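PDB 6XI3: large adhesion protein (Lap) involved in biofilm formation, which probably serves as an extension of a bacterial surface adhesin, its tandem Ig-like beta-sandwich repeats joined through calcium ions to reach a target during biofilm formation. Local coordinates for residues A60-D65 and T99-A104; N69-I74 and S91-G96; L224-D229 and D308-S313; S251-T256 and V294-Q299; V352-S357 and S382-G387. All coordinates share one frame; numbering follows the deposited sequence.

Contact 1: A60-D65 and T99-A104; sequences AITITD and TVEASA
Two inner strands of a four-stranded antiparallel sheet meet here: A60, T62 and T64 of A60-D65 form hydrogen-bonded pairs with S103, E101 and T99 of T99-A104. Six backbone bonds join them, and they grow straighter toward T64: the N-H...O angle is 148° for A60 N to S103 O but 171° for T99 N to T64 O. At the non-hydrogen-bonded pairs, I61-A102 and I63-V100, CA-H groups also lean on carbonyls, as with I61 CA at 3.2 Å from E101 O. I61, I63, V100 and A102 face the interior of an Ig-like beta-sandwich, where V32 of strand 29-38 packs on V100 and A102. V100 reaches both isoleucines with different branches: CG1, anti to its backbone N (chi1 180°), lies 4.2 Å from I61 CG2, and CG2 lies 4.4 Å from I63 CG2. The other face carries A60, T62, T64, T99, E101 and S103. On it T62 OG1 rests 3.4 Å from E101 CB, while the glutamate chain bends and takes its carboxylate away from the neighbouring strand. One water ties three groups together, 2.7 Å from T62 OG1, 2.6 Å from T64 OG1, and donating to T99 O at 2.8 Å. A second water bridges T64 O and T99 OG1 at the end of the pairing.

Contact 2: N69-I74 and S91-G96; sequences NIVNAI and SSLVDG. With CA (calcium ion), chain E.
N69 starts the contact by laying its CB 3.8 Å from L93 CD2, and the same methyl sits 3.7 Å from the carbonyl oxygen N69 O. Further out, the side chains of N69 and V94 cross at about a right angle, with ND2 near V94 CG1; the polar partner of ND2 is D65 OD2, which also accepts the backbone N-H of V94 and so ties both segments to D65. I70 turns its side chain away onto T64, but its carbonyl takes part through a water that donates to I70 O at 2.7 Å and lies 2.6 Å from S92 OG. V71 then turns back toward the loop. Its CG2 branch, anti to the carbonyl carbon, meets S92 OG at 3.3 Å and L93 CD2 at 4.0 Å, the valine and leucine side chains crossing nearly perpendicularly. The joined parts are the edge strand 70-76 of the four-stranded sheet and the loop that runs from strand 82-89 into strand 96-105 of this Ig-like module. L93 is the loop's buried anchor: besides N69 and V71 it packs on I63 and L120. Beyond V94 the loop departs from the edge strand and delivers D95 to a calcium ion, bound by D95 OD2 at 2.3 Å and by a water at 2.4 Å. D121, T123, D149 and N205 complete the site, while D95 OD1 accepts the backbone N-H of A122, which helps to fix the rotation of the carboxylate.

Contact 3: L224-D229 and D308-S313; sequences LTVSVD and DSAAGS. With EDT ({[-(bis-carboxymethyl-amino)-ethyl]-carboxymethyl-amino}-acetic acid), chain I.
With CG anti to its backbone N (chi1 -169°), D308 swings its carboxylate across to strand 223-232, where OD2 accepts the N-H of V226 at 3.0 Å. The donor comes to the anti side of OD2, 18° out of the carboxylate plane. V226 has CG1 between its backbone N and carbonyl carbon (chi1 66°), which lays that methyl 3.7 Å from D308 O and 4.1 Å from A310 CB. The two strands run in nearly the same direction, yet they belong to different sheets: 223-232 is an outer strand of a three-stranded sheet and 305-314 an outer strand of a four-stranded one, so the contact closes one side of the beta-sandwich through side chains instead of regular backbone pairing. L224 CD2 packs 3.7 Å from D308 N at one end. Toward the other, V228 CG2 lies 3.9 Å from A310 CB and 3.7 Å from A311 O. An EDTA molecule is bound at the D308 end, with O20 3.4 Å from D308 OD1 and O19 near T225 CG2; it is also hydrogen-bonded to S307 N.

Contact 4: S251-T256 and V294-Q299; sequences SQVDLT and VEATAQ
A296 CB sits between two larger side chains of the facing strand, 3.9 Å from L255 CD2 and 4.0 Å from V253 CG1, with V294 CG1 touching L255 CD2 more loosely at 4.4 Å. Four backbone hydrogen bonds set this spacing by pairing D254 with T297 and T256 with E295; the shortest, T256 N to E295 O, is 2.8 Å long. On the opposite face T256 and E295 lie side by side, OG1 of the threonine 3.7 Å from CB of the glutamate, whose bent chain then leads away. D254 O takes two donors, the N-H of T297 and a water that also touches T297 OG1 at 2.7 Å; that hydroxyl is bonded in turn to S307 OG on the neighbouring strand 305-314. Where the strands part at Q252 and Q299, another water bridges them, donating to Q252 O at 2.7 Å and accepting from Q299 N at 2.7 Å. In the next shell, L224, V226 and V228 of strand 223-232 lie on V294, A296 and A298, L240 packs on L255 and V294, and Y277 closes on V253 and A296, so the second sheet of the sandwich seals the aliphatic face. The chemistry is thus divided: alkyl packing within the sandwich, hydroxyl and water contacts on the other face, and direct backbone bonds giving way to water mediation where the strands part.

Contact 5: V352-S357 and S382-G387; sequences VTITDS and SSLVDG. With NA (sodium ion), chain H; CA (calcium ion), chain C.
The carboxylate of D356 is held between two aliphatic side chains: L384 CD2 lies over one face, 3.9 Å from CG, and V385 CG2 over the other, 4.0 Å from CG. At the edge, OD2 accepts the N-H of V385 at 2.9 Å on its anti side, the donor 25° out of plane and the bond bent to 146°. OD1 takes the backbone N-H groups of T358 and N360, the first closing an Asx turn, so that bonds at both oxygens fix the rotation of the buried group. Deeper in, L384 CD1 presses on I354 CG2 at 3.5 Å, the two side chains crossing at about a right angle. At the outer end a sodium ion joins the segments. The distance from sodium to S357 OG, turned between its backbone N and carbonyl carbon (chi1 48°), is 2.7 Å. V385 O binds the same sodium at 2.6 Å, with D388 O as a third ligand. D386 turns away from strand 349-356 to bind a calcium ion through OD2 at 2.5 Å; a water, D412 and T414 are further ligands, and A413 N is bonded to D386 OD1. The loop before strand 387-396, held by D356, thus carries D386 to the calcium at the C-terminal end of this Ig-like module, the last in the chain of this tandem-repeat adhesin.

Overall arrangement
Along the chain, contacts 1 and 2 come first, then 3 and 4, then 5. Contacts 1 and 2 touch, their centres 10 Å apart, and share a four-stranded sheet in which strand 58-64 pairs with 70-76. Contacts 3 and 4 are similarly joined, centres 11 Å apart, through neighbouring strands 290-299 and 305-314, contact 3 also reaching the opposite sheet. Between the centres of contacts 1 and 5 lie about 133 Å, on opposite sides of the chain's centre. The loops 91-96 of contact 2 and 382-387 of contact 5 hold equivalent places in their modules, each supplying an aspartate to calcium. The result is a long row of similar sandwiches with calcium between successive modules, consistent with calcium holding the adhesin extended.

Contact 1: A60-D65 and T99-A104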
# COMPACT_ATOMS: atom_id res chain seq x y z
N ALA A 60 53.56 29.26 -30.05
CA ALA A 60 53.22 28.03 -29.29
C ALA A 60 51.77 28.18 -28.83
O ALA A 60 51.32 29.29 -28.44
CB ALA A 60 54.14 27.84 -28.11
N ILE A 61 51.02 27.09 -28.90
CA ILE A 61 49.58 27.17 -28.58
C ILE A 61 49.28 26.04 -27.62
O ILE A 61 49.78 24.93 -27.83
CB ILE A 61 48.76 27.09 -29.86
CG1 ILE A 61 48.86 28.39 -30.64
CG2 ILE A 61 47.32 26.74 -29.54
CD1 ILE A 61 48.62 28.18 -32.09
N THR A 62 48.49 26.33 -26.60
CA THR A 62 47.87 25.26 -25.77
C THR A 62 46.36 25.43 -25.86
O THR A 62 45.83 26.58 -25.94
CB THR A 62 48.39 25.24 -24.34
OG1 THR A 62 47.95 26.50 -23.82
CG2 THR A 62 49.89 25.08 -24.26
N ILE A 63 45.68 24.29 -25.89
CA ILE A 63 44.21 24.25 -25.73
C ILE A 63 43.98 23.36 -24.52
O ILE A 63 44.42 22.21 -24.57
CB ILE A 63 43.51 23.72 -26.98
CG1 ILE A 63 44.10 24.34 -28.25
CG2 ILE A 63 42.01 23.97 -26.83
CD1 ILE A 63 43.39 23.93 -29.49
N THR A 64 43.39 23.94 -23.48
CA THR A 64 43.13 23.28 -22.18
C THR A 64 41.62 23.11 -22.00
O THR A 64 40.86 24.08 -22.18
CB THR A 64 43.73 24.10 -21.03
OG1 THR A 64 45.09 24.31 -21.37
CG2 THR A 64 43.63 23.42 -19.68
N ASP A 65 41.21 21.93 -21.56
CA ASP A 65 39.76 21.65 -21.38
C ASP A 65 39.38 21.79 -19.89
O ASP A 65 40.26 22.11 -19.05
CB ASP A 65 39.45 20.29 -22.00
CG ASP A 65 39.98 19.13 -21.18
OD1 ASP A 65 40.43 19.38 -20.03
OD2 ASP A 65 39.89 17.97 -21.68
N THR A 99 40.12 26.76 -23.21
CA THR A 99 41.00 27.95 -23.15
C THR A 99 42.19 27.74 -24.06
O THR A 99 42.93 26.74 -23.92
CB THR A 99 41.49 28.28 -21.72
OG1 THR A 99 40.33 28.24 -20.90
CG2 THR A 99 42.16 29.64 -21.63
N VAL A 100 42.33 28.66 -25.00
CA VAL A 100 43.45 28.71 -25.96
C VAL A 100 44.45 29.70 -25.36
O VAL A 100 44.01 30.80 -24.96
CB VAL A 100 42.96 29.14 -27.35
CG1 VAL A 100 44.10 29.21 -28.33
CG2 VAL A 100 41.86 28.24 -27.86
N GLU A 101 45.72 29.30 -25.23
CA GLU A 101 46.81 30.24 -24.83
C GLU A 101 47.81 30.28 -25.99
O GLU A 101 48.20 29.19 -26.45
CB GLU A 101 47.53 29.82 -23.54
CG GLU A 101 46.70 29.90 -22.26
CD GLU A 101 46.25 31.28 -21.79
OE1 GLU A 101 46.93 32.31 -22.14
OE2 GLU A 101 45.21 31.34 -21.07
N ALA A 102 48.14 31.47 -26.49
CA ALA A 102 49.19 31.61 -27.50
C ALA A 102 50.38 32.33 -26.87
O ALA A 102 50.15 33.20 -26.02
CB ALA A 102 48.66 32.35 -28.69
N SER A 103 51.60 31.99 -27.26
CA SER A 103 52.81 32.68 -26.76
C SER A 103 53.83 32.79 -27.88
O SER A 103 53.93 31.90 -28.75
CB SER A 103 53.37 32.01 -25.53
OG SER A 103 53.93 30.74 -25.86
N ALA A 104 54.56 33.89 -27.89
CA ALA A 104 55.68 34.08 -28.81
C ALA A 104 56.63 35.11 -28.19
O ALA A 104 56.34 35.60 -27.06
CB ALA A 104 55.15 34.49 -30.17
O HOH W 1 51.35 28.78 -25.37
O HOH W 2 45.50 26.51 -22.71
O HOH W 3 39.19 25.71 -20.33

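Contact 2: N69-I74 and S91-G96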
# COMPACT_ATOMS: atom_id res chain seq x y z
N ASN A 69 43.13 18.59 -19.31
CA ASN A 69 43.82 17.95 -20.46
C ASN A 69 44.33 19.06 -21.39
O ASN A 69 43.66 20.08 -21.52
CB ASN A 69 42.91 16.99 -21.21
CG ASN A 69 42.30 15.98 -20.26
OD1 ASN A 69 43.03 15.21 -19.65
ND2 ASN A 69 40.98 15.98 -20.15
N ILE A 70 45.49 18.87 -22.01
CA ILE A 70 46.12 19.93 -22.84
C ILE A 70 46.34 19.37 -24.24
O ILE A 70 46.88 18.25 -24.38
CB ILE A 70 47.44 20.46 -22.22
CG1 ILE A 70 47.19 21.18 -20.89
CG2 ILE A 70 48.19 21.36 -23.20
CD1 ILE A 70 48.44 21.30 -19.99
N VAL A 71 46.01 20.17 -25.24
CA VAL A 71 46.54 19.95 -26.60
C VAL A 71 47.66 20.98 -26.81
O VAL A 71 47.40 22.18 -26.59
CB VAL A 71 45.43 20.04 -27.67
CG1 VAL A 71 46.02 20.32 -29.04
CG2 VAL A 71 44.59 18.77 -27.69
N ASN A 72 48.80 20.53 -27.31
CA ASN A 72 49.94 21.40 -27.69
C ASN A 72 49.99 21.51 -29.22
O ASN A 72 49.92 20.47 -29.87
CB ASN A 72 51.26 20.85 -27.18
CG ASN A 72 51.36 21.05 -25.68
OD1 ASN A 72 51.47 22.18 -25.21
ND2 ASN A 72 51.19 19.96 -24.95
N ALA A 73 50.11 22.74 -29.72
CA ALA A 73 50.24 23.03 -31.16
C ALA A 73 51.27 24.14 -31.39
O ALA A 73 51.71 24.79 -30.42
CB ALA A 73 48.90 23.37 -31.76
N ILE A 74 51.67 24.30 -32.64
CA ILE A 74 52.67 25.32 -33.04
C ILE A 74 52.30 25.79 -34.44
O ILE A 74 51.90 24.95 -35.31
CB ILE A 74 54.10 24.75 -32.94
CG1 ILE A 74 55.18 25.83 -33.00
CG2 ILE A 74 54.33 23.69 -33.99
CD1 ILE A 74 56.51 25.35 -32.44
N SER A 91 40.03 15.83 -30.10
CA SER A 91 39.36 14.56 -29.69
C SER A 91 39.90 14.09 -28.34
O SER A 91 39.19 13.38 -27.66
CB SER A 91 39.49 13.49 -30.74
OG SER A 91 40.84 13.10 -30.86
N SER A 92 41.11 14.50 -27.94
CA SER A 92 41.67 14.18 -26.61
C SER A 92 40.96 15.00 -25.52
O SER A 92 41.14 14.67 -24.35
CB SER A 92 43.17 14.39 -26.58
OG SER A 92 43.50 15.77 -26.74
N LEU A 93 40.23 16.06 -25.85
CA LEU A 93 39.70 16.96 -24.81
C LEU A 93 38.28 16.52 -24.47
O LEU A 93 37.61 15.89 -25.33
CB LEU A 93 39.73 18.41 -25.27
CG LEU A 93 41.11 18.92 -25.68
CD1 LEU A 93 41.05 20.39 -26.07
CD2 LEU A 93 42.12 18.70 -24.56
N VAL A 94 37.85 16.86 -23.26
CA VAL A 94 36.45 16.63 -22.80
C VAL A 94 35.63 17.89 -23.03
O VAL A 94 36.21 18.97 -23.16
CB VAL A 94 36.39 16.15 -21.34
CG1 VAL A 94 37.11 14.82 -21.19
CG2 VAL A 94 36.89 17.18 -20.34
N ASP A 95 34.31 17.73 -23.05
CA ASP A 95 33.32 18.80 -23.25
C ASP A 95 33.43 19.84 -22.12
O ASP A 95 33.90 19.51 -21.02
CB ASP A 95 31.90 18.23 -23.38
CG ASP A 95 31.60 17.59 -24.73
OD1 ASP A 95 32.54 17.51 -25.58
OD2 ASP A 95 30.41 17.22 -24.95
N GLY A 96 32.93 21.03 -22.41
CA GLY A 96 32.94 22.19 -21.52
C GLY A 96 33.76 23.30 -22.14
O GLY A 96 33.88 23.35 -23.39
CA CA E . 28.34 17.42 -24.07
O HOH W 4 45.41 16.12 -25.08
O HOH W 5 26.05 17.51 -23.38

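Contact 3: L224-D229 and D308-S313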
# COMPACT_ATOMS: atom_id res chain seq x y z
N LEU A 224 -4.91 -8.29 9.29
CA LEU A 224 -6.06 -7.56 9.85
C LEU A 224 -6.61 -8.42 10.99
O LEU A 224 -6.66 -9.64 10.85
CB LEU A 224 -7.11 -7.29 8.75
CG LEU A 224 -8.37 -6.54 9.23
CD1 LEU A 224 -8.95 -5.63 8.17
CD2 LEU A 224 -9.44 -7.50 9.70
N THR A 225 -6.90 -7.78 12.12
CA THR A 225 -7.69 -8.40 13.21
C THR A 225 -9.00 -7.63 13.37
O THR A 225 -9.03 -6.44 13.06
CB THR A 225 -6.89 -8.45 14.51
OG1 THR A 225 -6.80 -7.11 15.01
CG2 THR A 225 -5.52 -9.09 14.36
N VAL A 226 -10.05 -8.32 13.84
CA VAL A 226 -11.34 -7.66 14.19
C VAL A 226 -11.73 -8.17 15.57
O VAL A 226 -11.40 -9.30 15.92
CB VAL A 226 -12.43 -7.88 13.13
CG1 VAL A 226 -12.86 -9.34 13.00
CG2 VAL A 226 -13.64 -6.99 13.41
N SER A 227 -12.40 -7.32 16.35
CA SER A 227 -12.92 -7.76 17.66
C SER A 227 -14.29 -7.13 17.88
O SER A 227 -14.56 -6.01 17.34
CB SER A 227 -11.91 -7.52 18.76
OG SER A 227 -12.06 -6.25 19.33
N VAL A 228 -15.15 -7.88 18.54
CA VAL A 228 -16.48 -7.41 18.96
C VAL A 228 -16.26 -6.84 20.35
O VAL A 228 -16.07 -7.64 21.23
CB VAL A 228 -17.50 -8.56 18.90
CG1 VAL A 228 -18.90 -8.07 19.20
CG2 VAL A 228 -17.43 -9.22 17.55
N ASP A 229 -16.16 -5.52 20.47
CA ASP A 229 -16.01 -4.84 21.77
C ASP A 229 -17.28 -5.03 22.61
O ASP A 229 -17.15 -5.37 23.78
CB ASP A 229 -15.67 -3.37 21.58
CG ASP A 229 -14.34 -3.24 20.82
OD1 ASP A 229 -13.52 -4.16 20.93
OD2 ASP A 229 -14.17 -2.27 20.11
N ASP A 308 -10.24 -11.05 8.97
CA ASP A 308 -10.37 -11.74 10.27
C ASP A 308 -11.87 -11.91 10.52
O ASP A 308 -12.70 -11.26 9.85
CB ASP A 308 -9.61 -11.02 11.38
CG ASP A 308 -9.48 -11.82 12.67
OD1 ASP A 308 -9.56 -13.07 12.58
OD2 ASP A 308 -9.28 -11.21 13.75
N SER A 309 -12.22 -12.79 11.44
CA SER A 309 -13.61 -12.96 11.87
C SER A 309 -13.63 -13.02 13.40
O SER A 309 -12.58 -13.26 13.98
CB SER A 309 -14.21 -14.17 11.25
OG SER A 309 -13.50 -15.31 11.69
N ALA A 310 -14.77 -12.73 14.02
CA ALA A 310 -14.91 -12.79 15.49
C ALA A 310 -16.35 -13.17 15.84
O ALA A 310 -17.22 -12.93 15.02
CB ALA A 310 -14.54 -11.46 16.07
N ALA A 311 -16.54 -13.76 17.02
CA ALA A 311 -17.84 -14.29 17.48
C ALA A 311 -18.46 -13.22 18.37
O ALA A 311 -17.71 -12.53 19.08
CB ALA A 311 -17.68 -15.61 18.21
N GLY A 312 -19.77 -13.06 18.30
CA GLY A 312 -20.54 -12.23 19.25
C GLY A 312 -21.87 -12.91 19.56
O GLY A 312 -22.12 -14.01 19.02
N SER A 313 -22.70 -12.28 20.37
CA SER A 313 -23.98 -12.87 20.82
C SER A 313 -25.00 -11.75 21.00
O SER A 313 -24.61 -10.67 21.48
CB SER A 313 -23.77 -13.69 22.07
OG SER A 313 -24.95 -14.37 22.39
O20 EDT I . -6.16 -12.88 13.13
C5 EDT I . -5.12 -12.70 12.46
O19 EDT I . -4.08 -12.11 12.97
C4 EDT I . -5.10 -13.29 11.05
N3 EDT I . -6.04 -14.43 10.80
C2 EDT I . -5.99 -15.53 11.83
C1 EDT I . -4.60 -16.08 12.11
O18 EDT I . -4.17 -16.08 13.31
O17 EDT I . -3.94 -16.56 11.17
C6 EDT I . -5.77 -15.06 9.50
C7 EDT I . -6.42 -14.24 8.44
N8 EDT I . -6.85 -15.12 7.35
C9 EDT I . -8.21 -14.76 6.91
C10 EDT I . -8.87 -15.78 6.01
O16 EDT I . -10.09 -15.98 6.17
O15 EDT I . -8.21 -16.35 5.11
C11 EDT I . -5.89 -15.04 6.22
C12 EDT I . -6.15 -13.89 5.27
O13 EDT I . -6.34 -12.74 5.73
O14 EDT I . -6.15 -14.07 4.03

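Contact 4: S251-T256 and V294-Q299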
# COMPACT_ATOMS: atom_id res chain seq x y z
N SER A 251 -7.49 3.60 4.24
CA SER A 251 -8.03 2.41 3.54
C SER A 251 -9.38 2.04 4.16
O SER A 251 -9.56 2.19 5.38
CB SER A 251 -7.11 1.22 3.57
OG SER A 251 -5.86 1.58 3.05
N GLN A 252 -10.28 1.55 3.33
CA GLN A 252 -11.64 1.14 3.75
C GLN A 252 -11.57 -0.28 4.31
O GLN A 252 -10.91 -1.15 3.69
CB GLN A 252 -12.57 1.18 2.54
CG GLN A 252 -14.00 0.76 2.87
CD GLN A 252 -14.94 1.04 1.72
OE1 GLN A 252 -14.86 2.07 1.07
NE2 GLN A 252 -15.90 0.16 1.51
N VAL A 253 -12.26 -0.51 5.41
CA VAL A 253 -12.52 -1.83 6.01
C VAL A 253 -14.00 -2.11 5.75
O VAL A 253 -14.83 -1.29 6.18
CB VAL A 253 -12.19 -1.83 7.51
CG1 VAL A 253 -12.40 -3.20 8.14
CG2 VAL A 253 -10.77 -1.33 7.73
N ASP A 254 -14.30 -3.23 5.13
CA ASP A 254 -15.68 -3.70 4.90
C ASP A 254 -15.96 -4.77 5.94
O ASP A 254 -15.11 -5.68 6.07
CB ASP A 254 -15.85 -4.26 3.50
CG ASP A 254 -15.66 -3.19 2.44
OD1 ASP A 254 -16.02 -2.00 2.72
OD2 ASP A 254 -15.16 -3.55 1.37
N LEU A 255 -17.07 -4.62 6.65
CA LEU A 255 -17.43 -5.54 7.74
C LEU A 255 -18.77 -6.16 7.39
O LEU A 255 -19.57 -5.51 6.70
CB LEU A 255 -17.49 -4.81 9.08
CG LEU A 255 -16.17 -4.21 9.54
CD1 LEU A 255 -16.18 -2.72 9.36
CD2 LEU A 255 -15.89 -4.56 10.97
N THR A 256 -18.98 -7.38 7.85
CA THR A 256 -20.31 -8.03 7.75
C THR A 256 -20.58 -8.61 9.12
O THR A 256 -19.59 -9.00 9.79
CB THR A 256 -20.42 -9.09 6.65
OG1 THR A 256 -19.50 -10.13 7.01
CG2 THR A 256 -20.14 -8.55 5.27
N VAL A 294 -18.82 -11.83 12.88
CA VAL A 294 -18.34 -10.56 12.32
C VAL A 294 -17.12 -10.89 11.48
O VAL A 294 -16.19 -11.54 12.00
CB VAL A 294 -17.99 -9.55 13.43
CG1 VAL A 294 -17.37 -8.29 12.86
CG2 VAL A 294 -19.22 -9.25 14.26
N GLU A 295 -17.13 -10.45 10.23
CA GLU A 295 -15.95 -10.52 9.35
C GLU A 295 -15.57 -9.11 8.92
O GLU A 295 -16.48 -8.29 8.71
CB GLU A 295 -16.25 -11.38 8.13
CG GLU A 295 -15.10 -11.30 7.14
CD GLU A 295 -14.69 -12.64 6.58
OE1 GLU A 295 -15.42 -13.12 5.69
OE2 GLU A 295 -13.67 -13.21 7.06
N ALA A 296 -14.26 -8.86 8.84
CA ALA A 296 -13.66 -7.59 8.40
C ALA A 296 -12.62 -7.90 7.31
O ALA A 296 -11.88 -8.87 7.49
CB ALA A 296 -13.02 -6.89 9.58
N THR A 297 -12.58 -7.09 6.26
CA THR A 297 -11.66 -7.24 5.12
C THR A 297 -11.17 -5.85 4.71
O THR A 297 -11.98 -4.88 4.66
CB THR A 297 -12.37 -7.92 3.94
OG1 THR A 297 -12.90 -9.16 4.38
CG2 THR A 297 -11.46 -8.15 2.75
N ALA A 298 -9.89 -5.75 4.43
CA ALA A 298 -9.25 -4.55 3.86
C ALA A 298 -8.28 -5.03 2.78
O ALA A 298 -8.18 -6.25 2.58
CB ALA A 298 -8.54 -3.79 4.95
N GLN A 299 -7.60 -4.09 2.16
CA GLN A 299 -6.61 -4.38 1.11
C GLN A 299 -5.26 -3.85 1.59
O GLN A 299 -5.19 -2.65 1.97
CB GLN A 299 -7.03 -3.75 -0.23
CG GLN A 299 -5.97 -4.02 -1.27
CD GLN A 299 -6.36 -3.85 -2.71
OE1 GLN A 299 -5.94 -2.88 -3.35
NE2 GLN A 299 -7.10 -4.81 -3.23
O HOH W 6 -8.82 -1.63 2.02
O HOH W 7 -15.42 -8.56 5.27

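Contact 5: V352-S357 and S382-G387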
# COMPACT_ATOMS: atom_id res chain seq x y z
N VAL A 352 -44.68 -31.48 24.44
CA VAL A 352 -45.74 -31.41 25.48
C VAL A 352 -45.84 -32.77 26.18
O VAL A 352 -45.77 -33.79 25.49
CB VAL A 352 -47.09 -30.98 24.88
CG1 VAL A 352 -48.22 -31.06 25.89
CG2 VAL A 352 -47.02 -29.57 24.30
N THR A 353 -45.87 -32.77 27.50
CA THR A 353 -46.19 -33.97 28.34
C THR A 353 -47.44 -33.66 29.16
O THR A 353 -47.61 -32.51 29.62
CB THR A 353 -45.02 -34.33 29.27
OG1 THR A 353 -44.87 -33.17 30.08
CG2 THR A 353 -43.73 -34.67 28.54
N ILE A 354 -48.33 -34.64 29.27
CA ILE A 354 -49.49 -34.60 30.21
C ILE A 354 -49.28 -35.79 31.14
O ILE A 354 -49.21 -36.90 30.61
CB ILE A 354 -50.81 -34.69 29.43
CG1 ILE A 354 -50.89 -33.60 28.36
CG2 ILE A 354 -52.00 -34.61 30.38
CD1 ILE A 354 -51.60 -34.08 27.13
N THR A 355 -49.09 -35.52 32.43
CA THR A 355 -48.86 -36.53 33.48
C THR A 355 -50.11 -36.61 34.35
O THR A 355 -50.60 -35.57 34.78
CB THR A 355 -47.57 -36.18 34.24
OG1 THR A 355 -46.60 -36.00 33.20
CG2 THR A 355 -47.16 -37.24 35.25
N ASP A 356 -50.60 -37.81 34.60
CA ASP A 356 -51.74 -38.05 35.52
C ASP A 356 -51.22 -38.30 36.95
O ASP A 356 -50.00 -38.23 37.17
CB ASP A 356 -52.59 -39.17 34.93
CG ASP A 356 -52.00 -40.56 35.09
OD1 ASP A 356 -50.94 -40.70 35.78
OD2 ASP A 356 -52.63 -41.49 34.55
N SER A 357 -52.13 -38.57 37.90
CA SER A 357 -51.84 -38.59 39.36
C SER A 357 -51.07 -39.86 39.75
O SER A 357 -50.63 -39.92 40.90
CB SER A 357 -53.10 -38.45 40.19
OG SER A 357 -54.10 -39.35 39.73
N SER A 382 -56.96 -40.98 26.97
CA SER A 382 -57.68 -42.21 27.41
C SER A 382 -56.73 -43.15 28.20
O SER A 382 -57.27 -44.00 28.92
CB SER A 382 -58.36 -42.92 26.27
OG SER A 382 -57.42 -43.32 25.28
N SER A 383 -55.41 -43.03 28.07
CA SER A 383 -54.43 -43.84 28.84
C SER A 383 -54.21 -43.27 30.24
O SER A 383 -53.54 -43.94 31.03
CB SER A 383 -53.09 -43.96 28.10
OG SER A 383 -52.42 -42.71 28.07
N LEU A 384 -54.69 -42.06 30.55
CA LEU A 384 -54.48 -41.45 31.89
C LEU A 384 -55.65 -41.84 32.80
O LEU A 384 -56.72 -42.18 32.26
CB LEU A 384 -54.36 -39.94 31.75
CG LEU A 384 -53.24 -39.46 30.82
CD1 LEU A 384 -53.04 -37.95 30.89
CD2 LEU A 384 -51.94 -40.18 31.16
N VAL A 385 -55.49 -41.67 34.11
CA VAL A 385 -56.53 -42.04 35.11
C VAL A 385 -57.10 -40.76 35.72
O VAL A 385 -56.41 -39.71 35.71
CB VAL A 385 -56.00 -43.01 36.18
CG1 VAL A 385 -55.48 -44.29 35.56
CG2 VAL A 385 -54.96 -42.37 37.09
N ASP A 386 -58.30 -40.86 36.26
CA ASP A 386 -58.98 -39.70 36.90
C ASP A 386 -58.09 -39.13 38.01
O ASP A 386 -57.34 -39.89 38.64
CB ASP A 386 -60.36 -40.11 37.40
CG ASP A 386 -61.35 -40.24 36.26
OD1 ASP A 386 -60.95 -40.10 35.05
OD2 ASP A 386 -62.52 -40.44 36.59
N GLY A 387 -58.23 -37.82 38.22
CA GLY A 387 -57.52 -37.03 39.22
C GLY A 387 -56.74 -35.92 38.54
O GLY A 387 -57.07 -35.57 37.38
NA NA H . -54.97 -38.33 37.38
CA CA C . -64.16 -39.90 38.33
O HOH W 8 -62.72 -38.68 39.63